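Local atomic coordinates of Exo beta-1,2-glucooligosaccharide sophorohydrolase (non-reducing end) (Parabacteroides distasonis ATCC 8503, PDB entry 5Z06), a protein that hydrolyses linear beta-1,2-glucan and beta-1,2-glucooligosaccharides as an exo-type enzyme, releasing sophorose from the non-reducing end. Residues D7-E12 / L174-L180. Sequence-based numbering, arbitrary orientation.
With CA (calcium ion), chain C.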
loop_
_atom_site.group_PDB
_atom_site.type_symbol
_atom_site.label_atom_id
_atom_site.label_comp_id
_atom_site.label_asym_id
_atom_site.label_seq_id
_atom_site.Cartn_x
_atom_site.Cartn_y
_atom_site.Cartn_z
ATOM N N ASP A 7 18.128 1.336 2.022
ATOM C CA ASP A 7 18.785 1.873 3.191
ATOM C C ASP A 7 17.805 1.736 4.346
ATOM O O ASP A 7 16.599 1.957 4.175
ATOM C CB ASP A 7 19.167 3.312 2.951
ATOM C CG ASP A 7 20.073 3.464 1.774
ATOM O OD1 ASP A 7 21.016 2.649 1.637
ATOM O OD2 ASP A 7 19.834 4.400 0.994
ATOM N N TYR A 8 18.322 1.340 5.502
ATOM C CA TYR A 8 17.534 1.277 6.727
ATOM C C TYR A 8 17.468 2.681 7.333
ATOM O O TYR A 8 18.394 3.152 8.029
ATOM C CB TYR A 8 18.167 0.293 7.659
ATOM C CG TYR A 8 17.341 -0.072 8.843
ATOM C CD1 TYR A 8 16.491 -1.167 8.800
ATOM C CD2 TYR A 8 17.445 0.633 10.034
ATOM C CE1 TYR A 8 15.765 -1.538 9.908
ATOM C CE2 TYR A 8 16.706 0.268 11.142
ATOM C CZ TYR A 8 15.870 -0.811 11.071
ATOM O OH TYR A 8 15.144 -1.184 12.169
ATOM N N VAL A 9 16.362 3.352 7.026
ATOM C CA VAL A 9 16.170 4.768 7.312
ATOM C C VAL A 9 15.290 4.919 8.541
ATOM O O VAL A 9 14.244 4.309 8.615
ATOM C CB VAL A 9 15.510 5.460 6.100
ATOM C CG1 VAL A 9 15.158 6.915 6.383
ATOM C CG2 VAL A 9 16.431 5.374 4.896
ATOM N N PHE A 10 15.713 5.743 9.492
ATOM C CA PHE A 10 14.882 6.111 10.630
ATOM C C PHE A 10 14.027 7.331 10.320
ATOM O O PHE A 10 12.915 7.453 10.811
ATOM C CB PHE A 10 15.746 6.399 11.844
ATOM C CG PHE A 10 16.477 5.206 12.332
ATOM C CD1 PHE A 10 15.847 4.296 13.159
ATOM C CD2 PHE A 10 17.795 4.974 11.947
ATOM C CE1 PHE A 10 16.515 3.172 13.612
ATOM C CE2 PHE A 10 18.475 3.851 12.409
ATOM C CZ PHE A 10 17.838 2.954 13.243
ATOM N N PHE A 11 14.571 8.264 9.549
ATOM C CA PHE A 11 13.796 9.390 9.101
ATOM C C PHE A 11 14.378 9.986 7.846
ATOM O O PHE A 11 15.570 10.279 7.796
ATOM C CB PHE A 11 13.764 10.460 10.178
ATOM C CG PHE A 11 12.941 11.635 9.801
ATOM C CD1 PHE A 11 11.575 11.610 9.995
ATOM C CD2 PHE A 11 13.521 12.754 9.230
ATOM C CE1 PHE A 11 10.798 12.681 9.638
ATOM C CE2 PHE A 11 12.739 13.834 8.863
ATOM C CZ PHE A 11 11.378 13.802 9.068
ATOM N N GLU A 12 13.538 10.164 6.843
ATOM C CA GLU A 12 13.857 10.988 5.691
ATOM C C GLU A 12 12.933 12.200 5.645
ATOM O O GLU A 12 13.392 13.338 5.564
ATOM C CB GLU A 12 13.702 10.183 4.422
ATOM C CG GLU A 12 14.012 10.978 3.168
ATOM C CD GLU A 12 14.196 10.076 1.975
ATOM O OE1 GLU A 12 13.211 9.422 1.567
ATOM O OE2 GLU A 12 15.334 10.010 1.476
ATOM N N LEU A 174 16.885 17.537 12.992
ATOM C CA LEU A 174 17.455 16.265 12.587
ATOM C C LEU A 174 16.728 15.837 11.334
ATOM O O LEU A 174 15.496 15.841 11.284
ATOM C CB LEU A 174 17.268 15.225 13.670
ATOM C CG LEU A 174 17.670 15.687 15.068
ATOM C CD1 LEU A 174 17.322 14.573 16.041
ATOM C CD2 LEU A 174 19.152 16.028 15.147
ATOM N N ASP A 175 17.505 15.503 10.321
ATOM C CA ASP A 175 16.999 15.005 9.083
ATOM C C ASP A 175 17.879 13.840 8.603
ATOM O O ASP A 175 19.022 13.674 9.040
ATOM C CB ASP A 175 16.987 16.143 8.056
ATOM C CG ASP A 175 15.961 15.943 6.983
ATOM O OD1 ASP A 175 15.209 14.958 7.041
ATOM O OD2 ASP A 175 15.885 16.770 6.058
ATOM N N ASP A 176 17.321 13.033 7.715
ATOM C CA ASP A 176 18.051 11.975 7.029
ATOM C C ASP A 176 18.820 11.059 7.958
ATOM O O ASP A 176 20.009 10.794 7.769
ATOM C CB ASP A 176 18.904 12.599 5.966
ATOM C CG ASP A 176 18.091 13.475 5.079
ATOM O OD1 ASP A 176 17.038 12.998 4.609
ATOM O OD2 ASP A 176 18.456 14.643 4.902
ATOM N N ILE A 177 18.088 10.586 8.958
ATOM C CA ILE A 177 18.590 9.693 9.971
ATOM C C ILE A 177 18.469 8.318 9.365
ATOM O O ILE A 177 17.364 7.829 9.082
ATOM C CB ILE A 177 17.776 9.760 11.254
ATOM C CG1 ILE A 177 17.626 11.216 11.709
ATOM C CG2 ILE A 177 18.446 8.918 12.322
ATOM C CD1 ILE A 177 16.690 11.420 12.855
ATOM N N GLU A 178 19.617 7.705 9.134
ATOM C CA GLU A 178 19.674 6.461 8.400
ATOM C C GLU A 178 20.974 5.716 8.654
ATOM O O GLU A 178 22.006 6.318 9.023
ATOM C CB GLU A 178 19.533 6.732 6.898
ATOM C CG GLU A 178 20.600 7.638 6.320
ATOM C CD GLU A 178 20.326 8.035 4.885
ATOM O OE1 GLU A 178 19.462 7.421 4.213
ATOM O OE2 GLU A 178 20.995 8.971 4.423
ATOM N N LEU A 179 20.902 4.408 8.436
ATOM C CA LEU A 179 22.069 3.565 8.430
ATOM C C LEU A 179 22.585 3.505 7.007
ATOM O O LEU A 179 21.801 3.319 6.075
ATOM C CB LEU A 179 21.732 2.181 8.949
ATOM C CG LEU A 179 21.135 2.103 10.343
ATOM C CD1 LEU A 179 21.030 0.659 10.773
ATOM C CD2 LEU A 179 21.948 2.903 11.340
ATOM N N LEU A 180 23.894 3.688 6.850
ATOM C CA LEU A 180 24.563 3.672 5.552
ATOM C C LEU A 180 25.757 2.736 5.621
ATOM O O LEU A 180 26.275 2.483 6.708
ATOM C CB LEU A 180 25.067 5.056 5.177
ATOM C CG LEU A 180 24.023 6.113 4.841
ATOM C CD1 LEU A 180 24.673 7.477 4.653
ATOM C CD2 LEU A 180 23.259 5.744 3.579
HETATM CA CA CA C . 13.848 15.506 5.066
HETATM O O HOH W 1 22.246 1.792 3.886
#
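Tyr8 O accepts Leu179 N at 2.8 Å in a nearly straight bond (177°), the first backbone link that lays 7-12 antiparallel against strand 169-180. Val9 and Glu178 then form a non-hydrogen-bonded pair, and Phe11 and Ile177 a hydrogen-bonded one. The register slips by one residue between them, a classic beta bulge at Phe10, whose helix-like backbone brings two successive amides to one carbonyl. Ile177 O accepts both, Phe10 N at 2.7 Å with a bent angle (135°) and Phe11 N at 2.9 Å on an in-plane lone pair; Ile177 N returns a weak bond to Phe11 O.

Apolar side chains fill one face. Phe10 CB rests on Ile177 CG2 (3.7 Å), while the ring, its CG anti to the carbonyl carbon (chi1 -65°), presents its edge to Leu179 CD2. The other branch, Leu179 CD1, lies against Tyr8 CD2 at 3.7 Å. Large hydrocarbon groups suit this face because Val158 and Ile70 of the facing sheet cover it.

On the other face, Val9 CG2 lies alongside the Glu178 carboxylate. Glu178 is paired with Lys218, whereas Asp7 and Glu12 share Arg238, and Asp7 is held as well by Arg82 and the hydroxyl of Tyr264, so cations probably temper this cluster of acids. A water donates to both Asp7 OD1 and Leu179 O.

At the far end, Glu12 O and both carboxylate oxygens of Asp175 bind calcium, the former at 2.3 Å; Asn13, Thr49 and Asn52 complete the site. Asp175 OD1 also meets the edge of the Phe11 ring at CE2 (3.3 Å) and accepts Asp176 N from above the carboxylate plane, which helps fix its rotation. Bidentate aspartate and backbone carbonyl thus let calcium bridge the two segments beyond the bulge, where their ladder ends, consistent with a structural role for the ion.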